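Local coordinates for Maltose/maltodextrin transport permease homologue (Bdellovibrio bacteriovorus HD100, PDB 6FFL), which binds maltotriose through MalE, the solute-binding domain fused to the MalF membrane subunit of a maltose/maltodextrin ABC transporter, at residues P31-Q36 with Y284-K289; T127-S132 with I136-K141; F199-R204 with I356-V361. One frame throughout, in Å; residues are numbered along the deposited sequence. Where two conformers were deposited one is given.

The three contacts lie at the two ends of the two-lobed solute-binding domain, with interaction 1 on the opposite side of the chain's centre from interactions 2 and 3. The centre of interaction 1 is about 50 Å from that of interaction 2 and about 46 Å from that of interaction 3. Interactions 2 and 3 have centres about 20 Å apart and touch directly: Ile136 CG1 packs on Leu203 CD2 at 3.8 Å, joining helix 132-142 to helix 191-205. Of interaction 3, the Tyr358 side chain is about 10 Å from a glucose unit of the bound maltotriose, too far to touch it. In interaction 2 the Ser132 side chain is about 8 Å from a platinum ion.

Interaction 1 of 3, residues P31-Q36 with Y284-K289; sequences PGITVQ and YEAAVK
Ile33 and Ala286 bring the two backbones closest, their CA atoms 6.8 Å apart, where the extended chain entering strand 34-39 passes over one turn of helix 281-294. Ile33 points its side chain at the helix and supplies every contact from its segment. Its terminal CD1 methyl does most of the touching, meeting Ala286 CB at 3.6 Å and Ala286 CA at 3.9 Å. The branch methyl Ile33 CG2 reaches the same Ala286 CB at 4.0 Å, so the small alanine methyl is met by both arms of the isoleucine. With CG1 beside the backbone N (chi1 -53°) and CD1 anti to CA, the longer arm extends away from its own backbone and reaches across the helix. There it also meets Lys289, one turn after Ala286, through an aliphatic contact of 4.2 Å between Ile33 CD1 and Lys289 CD. The lysine touches with its methylene chain, which lies at the exposed margin; Ile33 and Ala286 are buried. The helical turn beneath is regular, held by the bond from Lys289 N to Glu285 O. No hydrogen bond crosses the interface, and the small alanine brings the helix backbone close enough for the isoleucine methyl to touch its CA. Val3 and Ile5 touch both Ile33 and Ala286, and Phe26 of helix 13-29 also packs on Ile33. Thr34 and Gln36 pair through their backbones with the first strand, while Val35 packs on Leu23 and Phe26. Strand 4-9, helix 13-29 and the parallel strand 34-39 thus form a beta-alpha-beta crossover, and helix 281-294, from far along the sequence, packs beside the start of both strands through Ala286, as expected of an alpha/beta lobe in a periplasmic-binding-protein fold.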
loop_
_atom_site.group_PDB
_atom_site.type_symbol
_atom_site.label_atom_id
_atom_site.label_comp_id
_atom_site.label_asym_id
_atom_site.label_seq_id
_atom_site.Cartn_x
_atom_site.Cartn_y
_atom_site.Cartn_z
ATOM N N PRO A 31 -17.161 26.497 11.545
ATOM C CA PRO A 31 -16.545 27.800 11.802
ATOM C C PRO A 31 -15.692 27.743 13.058
ATOM O O PRO A 31 -16.075 27.151 14.070
ATOM C CB PRO A 31 -17.746 28.737 11.975
ATOM C CG PRO A 31 -18.850 28.078 11.260
ATOM C CD PRO A 31 -18.621 26.599 11.389
ATOM N N GLY A 32 -14.514 28.345 12.979
ATOM C CA GLY A 32 -13.565 28.312 14.058
ATOM C C GLY A 32 -12.465 27.288 13.891
ATOM O O GLY A 32 -11.442 27.387 14.576
ATOM N N ILE A 33 -12.638 26.311 13.003
ATOM C CA ILE A 33 -11.620 25.299 12.751
ATOM C C ILE A 33 -11.187 25.398 11.296
ATOM O O ILE A 33 -12.027 25.363 10.390
ATOM C CB ILE A 33 -12.118 23.873 13.063
ATOM C CG1 ILE A 33 -12.699 23.779 14.472
ATOM C CG2 ILE A 33 -10.985 22.865 12.872
ATOM C CD1 ILE A 33 -13.244 22.399 14.790
ATOM N N THR A 34 -9.883 25.528 11.077
ATOM C CA THR A 34 -9.301 25.370 9.753
ATOM C C THR A 34 -8.236 24.284 9.806
ATOM O O THR A 34 -7.717 23.948 10.873
ATOM C CB THR A 34 -8.705 26.681 9.233
ATOM O OG1 THR A 34 -7.577 27.054 10.037
ATOM C CG2 THR A 34 -9.751 27.785 9.255
ATOM N N VAL A 35 -7.916 23.726 8.639
ATOM C CA VAL A 35 -7.066 22.546 8.550
ATOM C C VAL A 35 -5.964 22.792 7.531
ATOM O O VAL A 35 -6.243 23.196 6.398
ATOM C CB VAL A 35 -7.872 21.294 8.158
ATOM C CG1 VAL A 35 -6.963 20.054 8.153
ATOM C CG2 VAL A 35 -9.067 21.118 9.087
ATOM N N GLN A 36 -4.724 22.529 7.926
ATOM C CA GLN A 36 -3.588 22.533 7.014
ATOM C C GLN A 36 -3.190 21.093 6.707
ATOM O O GLN A 36 -2.809 20.342 7.612
ATOM C CB GLN A 36 -2.409 23.293 7.619
ATOM C CG GLN A 36 -1.107 23.121 6.850
ATOM C CD GLN A 36 -1.104 23.863 5.528
ATOM O OE1 GLN A 36 -1.319 25.075 5.487
ATOM N NE2 GLN A 36 -0.843 23.140 4.438
ATOM N N TYR A 284 -7.183 19.545 20.486
ATOM C CA TYR A 284 -7.576 18.149 20.636
ATOM C C TYR A 284 -9.030 17.932 20.226
ATOM O O TYR A 284 -9.340 17.010 19.465
ATOM C CB TYR A 284 -7.362 17.701 22.083
ATOM C CG TYR A 284 -7.919 16.328 22.367
ATOM C CD1 TYR A 284 -7.257 15.187 21.922
ATOM C CD2 TYR A 284 -9.116 16.166 23.057
ATOM C CE1 TYR A 284 -7.757 13.923 22.170
ATOM C CE2 TYR A 284 -9.632 14.894 23.307
ATOM C CZ TYR A 284 -8.946 13.782 22.861
ATOM O OH TYR A 284 -9.435 12.516 23.098
ATOM N N GLU A 285 -9.938 18.767 20.741
ATOM C CA GLU A 285 -11.350 18.632 20.396
ATOM C C GLU A 285 -11.571 18.813 18.899
ATOM O O GLU A 285 -12.385 18.107 18.294
ATOM C CB GLU A 285 -12.184 19.644 21.188
ATOM C CG GLU A 285 -12.055 19.511 22.702
ATOM C CD GLU A 285 -12.890 20.530 23.456
ATOM O OE1 GLU A 285 -14.075 20.250 23.716
ATOM O OE2 GLU A 285 -12.361 21.613 23.786
ATOM N N ALA A 286 -10.849 19.754 18.284
ATOM C CA ALA A 286 -10.977 19.955 16.844
ATOM C C ALA A 286 -10.443 18.756 16.074
ATOM O O ALA A 286 -11.025 18.355 15.059
ATOM C CB ALA A 286 -10.251 21.232 16.421
ATOM N N ALA A 287 -9.341 18.164 16.545
ATOM C CA ALA A 287 -8.780 17.000 15.866
ATOM C C ALA A 287 -9.732 15.814 15.933
ATOM O O ALA A 287 -9.865 15.054 14.965
ATOM C CB ALA A 287 -7.423 16.643 16.482
ATOM N N VAL A 288 -10.403 15.637 17.070
ATOM C CA VAL A 288 -11.343 14.530 17.203
ATOM C C VAL A 288 -12.541 14.738 16.285
ATOM O O VAL A 288 -13.004 13.797 15.631
ATOM C CB VAL A 288 -11.747 14.360 18.679
ATOM C CG1 VAL A 288 -12.937 13.430 18.825
ATOM C CG2 VAL A 288 -10.560 13.816 19.469
ATOM N N LYS A 289 -13.038 15.977 16.195
ATOM C CA LYS A 289 -14.120 16.280 15.261
ATOM C C LYS A 289 -13.714 15.957 13.830
ATOM O O LYS A 289 -14.479 15.343 13.080
ATOM C CB LYS A 289 -14.527 17.749 15.368
ATOM C CG LYS A 289 -15.334 18.087 16.599
ATOM C CD LYS A 289 -15.683 19.562 16.615
ATOM C CE LYS A 289 -17.062 19.800 17.200
ATOM N NZ LYS A 289 -17.135 21.142 17.828
#

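Interaction 2 of 3, residues T127-S132 with I136-K141; sequences TPPKNS and IELGKK
Ser132 presents a flat peptide carbonyl to Ile136, whose backbone N sits tilted 30° from the carbonyl plane, while aliphatic carbons of the same isoleucine crowd around the oxygen. The bond from Ile136 N to Ser132 O is 2.9 Å long and moderately bent, 151° at the hydrogen. Ile136 CG1 lies beside its own backbone N (chi1 -70°), which carries it to 3.3 Å from Ser132 O. The terminal methyl follows, Ile136 CD1 standing 3.4 Å from that Ser132 oxygen. The puckered ring of Pro129 makes the second meeting point: its CD touches Leu138 CD2 at 3.8 Å, the two side chains crossing at about a right angle. Leu118 and Leu135 also touch this proline. The Ser132 hydroxyl is used elsewhere, hydrogen-bonded to Ser257 N, and the chain around it pairs through its backbone with Met255. Just ahead, Asn131 OD1 accepts from Glu134 N, while Lys130 forms a salt bridge with Glu134. Asn131 is therefore the N-cap of helix 132-142, and the Ser132-Ile136 bond belongs to the opening turns of a capped helix whose proline-rich lead-in folds back along its flank.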
loop_
_atom_site.group_PDB
_atom_site.type_symbol
_atom_site.label_atom_id
_atom_site.label_comp_id
_atom_site.label_asym_id
_atom_site.label_seq_id
_atom_site.Cartn_x
_atom_site.Cartn_y
_atom_site.Cartn_z
ATOM N N THR A 127 -7.753 -10.661 -22.253
ATOM C CA THR A 127 -7.781 -11.759 -21.290
ATOM C C THR A 127 -6.465 -11.789 -20.534
ATOM O O THR A 127 -5.414 -12.055 -21.142
ATOM C CB THR A 127 -8.027 -13.095 -21.993
ATOM O OG1 THR A 127 -9.211 -12.990 -22.790
ATOM C CG2 THR A 127 -8.210 -14.217 -20.981
ATOM N N PRO A 128 -6.457 -11.508 -19.238
ATOM C CA PRO A 128 -5.184 -11.421 -18.508
ATOM C C PRO A 128 -4.564 -12.792 -18.320
ATOM O O PRO A 128 -5.268 -13.812 -18.323
ATOM C CB PRO A 128 -5.594 -10.806 -17.160
ATOM C CG PRO A 128 -7.037 -11.158 -16.995
ATOM C CD PRO A 128 -7.619 -11.173 -18.393
ATOM N N PRO A 129 -3.245 -12.857 -18.131
ATOM C CA PRO A 129 -2.607 -14.144 -17.841
ATOM C C PRO A 129 -2.999 -14.638 -16.459
ATOM O O PRO A 129 -3.101 -13.856 -15.511
ATOM C CB PRO A 129 -1.110 -13.823 -17.909
ATOM C CG PRO A 129 -1.034 -12.372 -17.507
ATOM C CD PRO A 129 -2.282 -11.743 -18.121
ATOM N N LYS A 130 -3.198 -15.953 -16.344
ATOM C CA LYS A 130 -3.588 -16.554 -15.073
ATOM C C LYS A 130 -2.421 -17.197 -14.333
ATOM O O LYS A 130 -2.560 -17.521 -13.147
ATOM C CB LYS A 130 -4.703 -17.593 -15.285
ATOM C CG LYS A 130 -4.362 -18.722 -16.245
ATOM C CD LYS A 130 -5.598 -19.563 -16.552
ATOM C CE LYS A 130 -5.267 -20.752 -17.447
ATOM N NZ LYS A 130 -5.340 -20.384 -18.889
ATOM N N ASN A 131 -1.281 -17.387 -14.987
ATOM C CA ASN A 131 -0.106 -17.912 -14.304
ATOM C C ASN A 131 1.148 -17.256 -14.864
ATOM O O ASN A 131 1.114 -16.543 -15.869
ATOM C CB ASN A 131 -0.008 -19.440 -14.419
ATOM C CG ASN A 131 0.037 -19.914 -15.846
ATOM O OD1 ASN A 131 0.901 -19.513 -16.616
ATOM N ND2 ASN A 131 -0.884 -20.810 -16.201
ATOM N N SER A 132 2.271 -17.531 -14.198
ATOM C CA SER A 132 3.519 -16.841 -14.511
ATOM C C SER A 132 4.067 -17.242 -15.876
ATOM O O SER A 132 4.712 -16.424 -16.550
ATOM C CB SER A 132 4.546 -17.114 -13.400
ATOM O OG SER A 132 4.884 -18.497 -13.333
ATOM N N ILE A 136 4.798 -14.402 -18.689
ATOM C CA ILE A 136 6.065 -14.168 -19.369
ATOM C C ILE A 136 5.891 -14.241 -20.878
ATOM O O ILE A 136 6.452 -13.424 -21.618
ATOM C CB ILE A 136 7.122 -15.165 -18.863
ATOM C CG1 ILE A 136 7.488 -14.802 -17.420
ATOM C CG2 ILE A 136 8.331 -15.153 -19.765
ATOM C CD1 ILE A 136 8.122 -15.960 -16.626
ATOM N N GLU A 137 5.135 -15.230 -21.363
ATOM C CA GLU A 137 4.895 -15.348 -22.799
ATOM C C GLU A 137 4.221 -14.095 -23.349
ATOM O O GLU A 137 4.645 -13.541 -24.374
ATOM C CB GLU A 137 4.035 -16.583 -23.079
ATOM C CG GLU A 137 4.808 -17.824 -23.498
ATOM C CD GLU A 137 4.181 -19.114 -22.974
ATOM O OE1 GLU A 137 4.891 -20.143 -22.909
ATOM O OE2 GLU A 137 2.976 -19.096 -22.626
ATOM N N LEU A 138 3.133 -13.665 -22.706
ATOM C CA LEU A 138 2.460 -12.439 -23.116
ATOM C C LEU A 138 3.372 -11.231 -22.951
ATOM O O LEU A 138 3.425 -10.359 -23.824
ATOM C CB LEU A 138 1.184 -12.257 -22.296
ATOM C CG LEU A 138 0.237 -11.113 -22.639
ATOM C CD1 LEU A 138 -0.247 -11.226 -24.088
ATOM C CD2 LEU A 138 -0.923 -11.136 -21.653
ATOM N N GLY A 139 4.092 -11.162 -21.830
ATOM C CA GLY A 139 4.998 -10.047 -21.608
ATOM C C GLY A 139 6.050 -9.910 -22.693
ATOM O O GLY A 139 6.404 -8.797 -23.085
ATOM N N LYS A 140 6.577 -11.038 -23.184
ATOM C CA LYS A 140 7.546 -10.976 -24.274
ATOM C C LYS A 140 6.902 -10.448 -25.548
ATOM O O LYS A 140 7.506 -9.645 -26.267
ATOM C CB LYS A 140 8.155 -12.356 -24.529
ATOM C CG LYS A 140 9.078 -12.868 -23.422
ATOM C CD LYS A 140 9.641 -14.248 -23.778
ATOM C CE LYS A 140 10.526 -14.798 -22.669
ATOM N NZ LYS A 140 11.001 -16.170 -22.992
ATOM N N LYS A 141 5.680 -10.890 -25.851
ATOM C CA LYS A 141 5.031 -10.408 -27.068
ATOM C C LYS A 141 4.704 -8.924 -26.970
ATOM O O LYS A 141 4.706 -8.222 -27.988
ATOM C CB LYS A 141 3.769 -11.229 -27.354
ATOM C CG LYS A 141 4.088 -12.662 -27.750
ATOM C CD LYS A 141 2.933 -13.349 -28.436
ATOM C CE LYS A 141 1.699 -13.301 -27.571
ATOM N NZ LYS A 141 0.725 -14.360 -27.944
#

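Interaction 3 of 3, residues F199-R204 with I356-V361; sequences FILKLR and IQYQKV
Tyr358 meets Ile200 and Leu201 with the outer end of its side chain, and van der Waals packing gathers at this phenol end, with Ile200 CB 3.2 Å from the hydroxyl oxygen Tyr358 OH. In the first apolar pair the branch methyl Ile200 CG2 sits near the ring plane at the edge, 4.1 Å from Tyr358 CZ. That methyl is anti to the backbone N of Ile200, which sets it beside the phenol oxygen. The tyrosine has CG roughly anti to its own N (chi1 -156°), carrying the ring across the gap between helices. Leu201 runs counter to the tyrosine, its CG 4.1 Å from Tyr358 OH. In a second apolar pair the side chains meet at a slant, Leu201 CD1 touching Val361 CG1 at 3.8 Å.

Among the polar and aromatic interactions, Tyr358 OH donates to Phe197 O, so the buried phenol is satisfied by the backbone of helix 191-205, while its ring stacks on that of Phe197 and meets Phe167 edge-to-face. A water bridges the segments, accepting from Arg204 NH2 at 3.0 Å and donating to Val361 O at 2.8 Å, while Arg204 NH1 binds Leu362 O, so the guanidinium holds the end of helix 346-362 both directly and through water. Leu201 CD2 lies 3.6 Å above one face of that guanidinium, toward its rim, so the two methyls of Leu201 serve different partners, CD2 the guanidinium and CD1 Val361.

The axes of the two helical segments run 12.1 Å apart at their closest, with a crossing angle of -35°; at this separation large side chains span the interval. Helix 191-205 lies between helix 132-142, which packs on its Lys202 and Leu203, and the C-terminal pair in which helix 368-384 sets Ala371 against Val361 and Ala375 and Thr378 against Gln357.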
loop_
_atom_site.group_PDB
_atom_site.type_symbol
_atom_site.label_atom_id
_atom_site.label_comp_id
_atom_site.label_asym_id
_atom_site.label_seq_id
_atom_site.Cartn_x
_atom_site.Cartn_y
_atom_site.Cartn_z
ATOM N N PHE A 199 13.295 -14.746 -9.179
ATOM C CA PHE A 199 12.178 -14.608 -10.113
ATOM C C PHE A 199 12.177 -13.230 -10.751
ATOM O O PHE A 199 12.027 -13.095 -11.972
ATOM C CB PHE A 199 10.858 -14.869 -9.374
ATOM C CG PHE A 199 9.628 -14.657 -10.218
ATOM C CD1 PHE A 199 9.330 -15.512 -11.272
ATOM C CD2 PHE A 199 8.774 -13.600 -9.950
ATOM C CE1 PHE A 199 8.202 -15.315 -12.038
ATOM C CE2 PHE A 199 7.642 -13.397 -10.717
ATOM C CZ PHE A 199 7.356 -14.249 -11.754
ATOM N N ILE A 200 12.384 -12.191 -9.946
ATOM C CA ILE A 200 12.357 -10.846 -10.500
ATOM C C ILE A 200 13.622 -10.568 -11.307
ATOM O O ILE A 200 13.569 -9.904 -12.347
ATOM C CB ILE A 200 12.118 -9.828 -9.375
ATOM C CG1 ILE A 200 10.637 -9.889 -8.969
ATOM C CG2 ILE A 200 12.491 -8.413 -9.802
ATOM C CD1 ILE A 200 10.310 -9.020 -7.829
ATOM N N LEU A 201 14.775 -11.099 -10.878
ATOM C CA LEU A 201 15.960 -10.991 -11.724
ATOM C C LEU A 201 15.725 -11.633 -13.085
ATOM O O LEU A 201 16.188 -11.123 -14.112
ATOM C CB LEU A 201 17.173 -11.635 -11.044
ATOM C CG LEU A 201 17.840 -10.878 -9.905
ATOM C CD1 LEU A 201 18.952 -11.749 -9.340
ATOM C CD2 LEU A 201 18.412 -9.577 -10.400
ATOM N N LYS A 202 15.014 -12.758 -13.112
ATOM C CA LYS A 202 14.750 -13.426 -14.384
ATOM C C LYS A 202 13.846 -12.574 -15.265
ATOM O O LYS A 202 14.084 -12.453 -16.471
ATOM C CB LYS A 202 14.133 -14.804 -14.120
ATOM C CG LYS A 202 13.760 -15.617 -15.354
ATOM C CD LYS A 202 13.316 -17.019 -14.929
ATOM C CE LYS A 202 12.885 -17.878 -16.110
ATOM N NZ LYS A 202 11.599 -17.405 -16.694
ATOM N N LEU A 203 12.807 -11.970 -14.680
ATOM C CA LEU A 203 11.946 -11.073 -15.452
ATOM C C LEU A 203 12.747 -9.932 -16.072
ATOM O O LEU A 203 12.484 -9.528 -17.211
ATOM C CB LEU A 203 10.840 -10.509 -14.562
ATOM C CG LEU A 203 9.770 -11.450 -13.999
ATOM C CD1 LEU A 203 8.781 -10.681 -13.140
ATOM C CD2 LEU A 203 9.055 -12.196 -15.108
ATOM N N ARG A 204 13.743 -9.416 -15.345
ATOM C CA ARG A 204 14.488 -8.253 -15.816
ATOM C C ARG A 204 15.576 -8.633 -16.811
ATOM O O ARG A 204 15.779 -7.929 -17.807
ATOM C CB ARG A 204 15.101 -7.506 -14.621
ATOM C CG ARG A 204 15.791 -6.182 -14.966
ATOM C CD ARG A 204 16.652 -5.662 -13.792
ATOM N NE ARG A 204 17.871 -6.455 -13.650
ATOM C CZ ARG A 204 18.769 -6.293 -12.681
ATOM N NH1 ARG A 204 18.597 -5.354 -11.761
ATOM N NH2 ARG A 204 19.845 -7.069 -12.639
ATOM N N ILE A 356 17.280 -2.860 1.744
ATOM C CA ILE A 356 18.730 -2.753 1.644
ATOM C C ILE A 356 19.299 -3.923 0.851
ATOM O O ILE A 356 20.092 -3.735 -0.082
ATOM C CB ILE A 356 19.348 -2.676 3.051
ATOM C CG1 ILE A 356 19.022 -1.335 3.704
ATOM C CG2 ILE A 356 20.874 -2.913 3.002
ATOM C CD1 ILE A 356 19.179 -1.365 5.215
ATOM N N GLN A 357 18.881 -5.147 1.191
ATOM C CA GLN A 357 19.495 -6.315 0.567
ATOM C C GLN A 357 19.102 -6.440 -0.901
ATOM O O GLN A 357 19.958 -6.741 -1.745
ATOM C CB GLN A 357 19.135 -7.589 1.336
ATOM C CG GLN A 357 19.606 -7.602 2.782
ATOM C CD GLN A 357 21.026 -7.088 2.962
ATOM O OE1 GLN A 357 21.941 -7.445 2.216
ATOM N NE2 GLN A 357 21.216 -6.249 3.969
ATOM N N TYR A 358 17.823 -6.211 -1.243
ATOM C CA TYR A 358 17.455 -6.390 -2.648
ATOM C C TYR A 358 18.028 -5.283 -3.521
ATOM O O TYR A 358 18.297 -5.510 -4.704
ATOM C CB TYR A 358 15.935 -6.483 -2.856
ATOM C CG TYR A 358 15.592 -7.227 -4.162
ATOM C CD1 TYR A 358 16.353 -8.327 -4.568
ATOM C CD2 TYR A 358 14.567 -6.805 -4.996
ATOM C CE1 TYR A 358 16.069 -9.023 -5.748
ATOM C CE2 TYR A 358 14.274 -7.484 -6.175
ATOM C CZ TYR A 358 15.030 -8.594 -6.547
ATOM O OH TYR A 358 14.763 -9.287 -7.718
ATOM N N GLN A 359 18.246 -4.093 -2.964
ATOM C CA GLN A 359 18.928 -3.063 -3.741
ATOM C C GLN A 359 20.308 -3.540 -4.161
ATOM O O GLN A 359 20.740 -3.298 -5.294
ATOM C CB GLN A 359 19.028 -1.761 -2.939
ATOM C CG GLN A 359 19.447 -0.543 -3.760
ATOM C CD GLN A 359 20.957 -0.432 -3.948
ATOM O OE1 GLN A 359 21.736 -0.974 -3.164
ATOM N NE2 GLN A 359 21.374 0.268 -5.001
ATOM N N LYS A 360 21.003 -4.245 -3.267
ATOM C CA LYS A 360 22.335 -4.739 -3.593
ATOM C C LYS A 360 22.274 -5.858 -4.619
ATOM O O LYS A 360 23.165 -5.976 -5.466
ATOM C CB LYS A 360 23.031 -5.226 -2.325
ATOM C CG LYS A 360 23.344 -4.135 -1.319
ATOM C CD LYS A 360 23.892 -4.771 -0.042
ATOM C CE LYS A 360 24.317 -3.735 0.979
ATOM N NZ LYS A 360 24.865 -4.386 2.202
ATOM N N VAL A 361 21.252 -6.714 -4.533
ATOM C CA VAL A 361 21.062 -7.749 -5.545
ATOM C C VAL A 361 20.828 -7.116 -6.908
ATOM O O VAL A 361 21.475 -7.469 -7.904
ATOM C CB VAL A 361 19.884 -8.660 -5.167
ATOM C CG1 VAL A 361 19.643 -9.683 -6.279
ATOM C CG2 VAL A 361 20.138 -9.341 -3.857
HETATM O O HOH W 1 21.829 -8.018 -10.596
#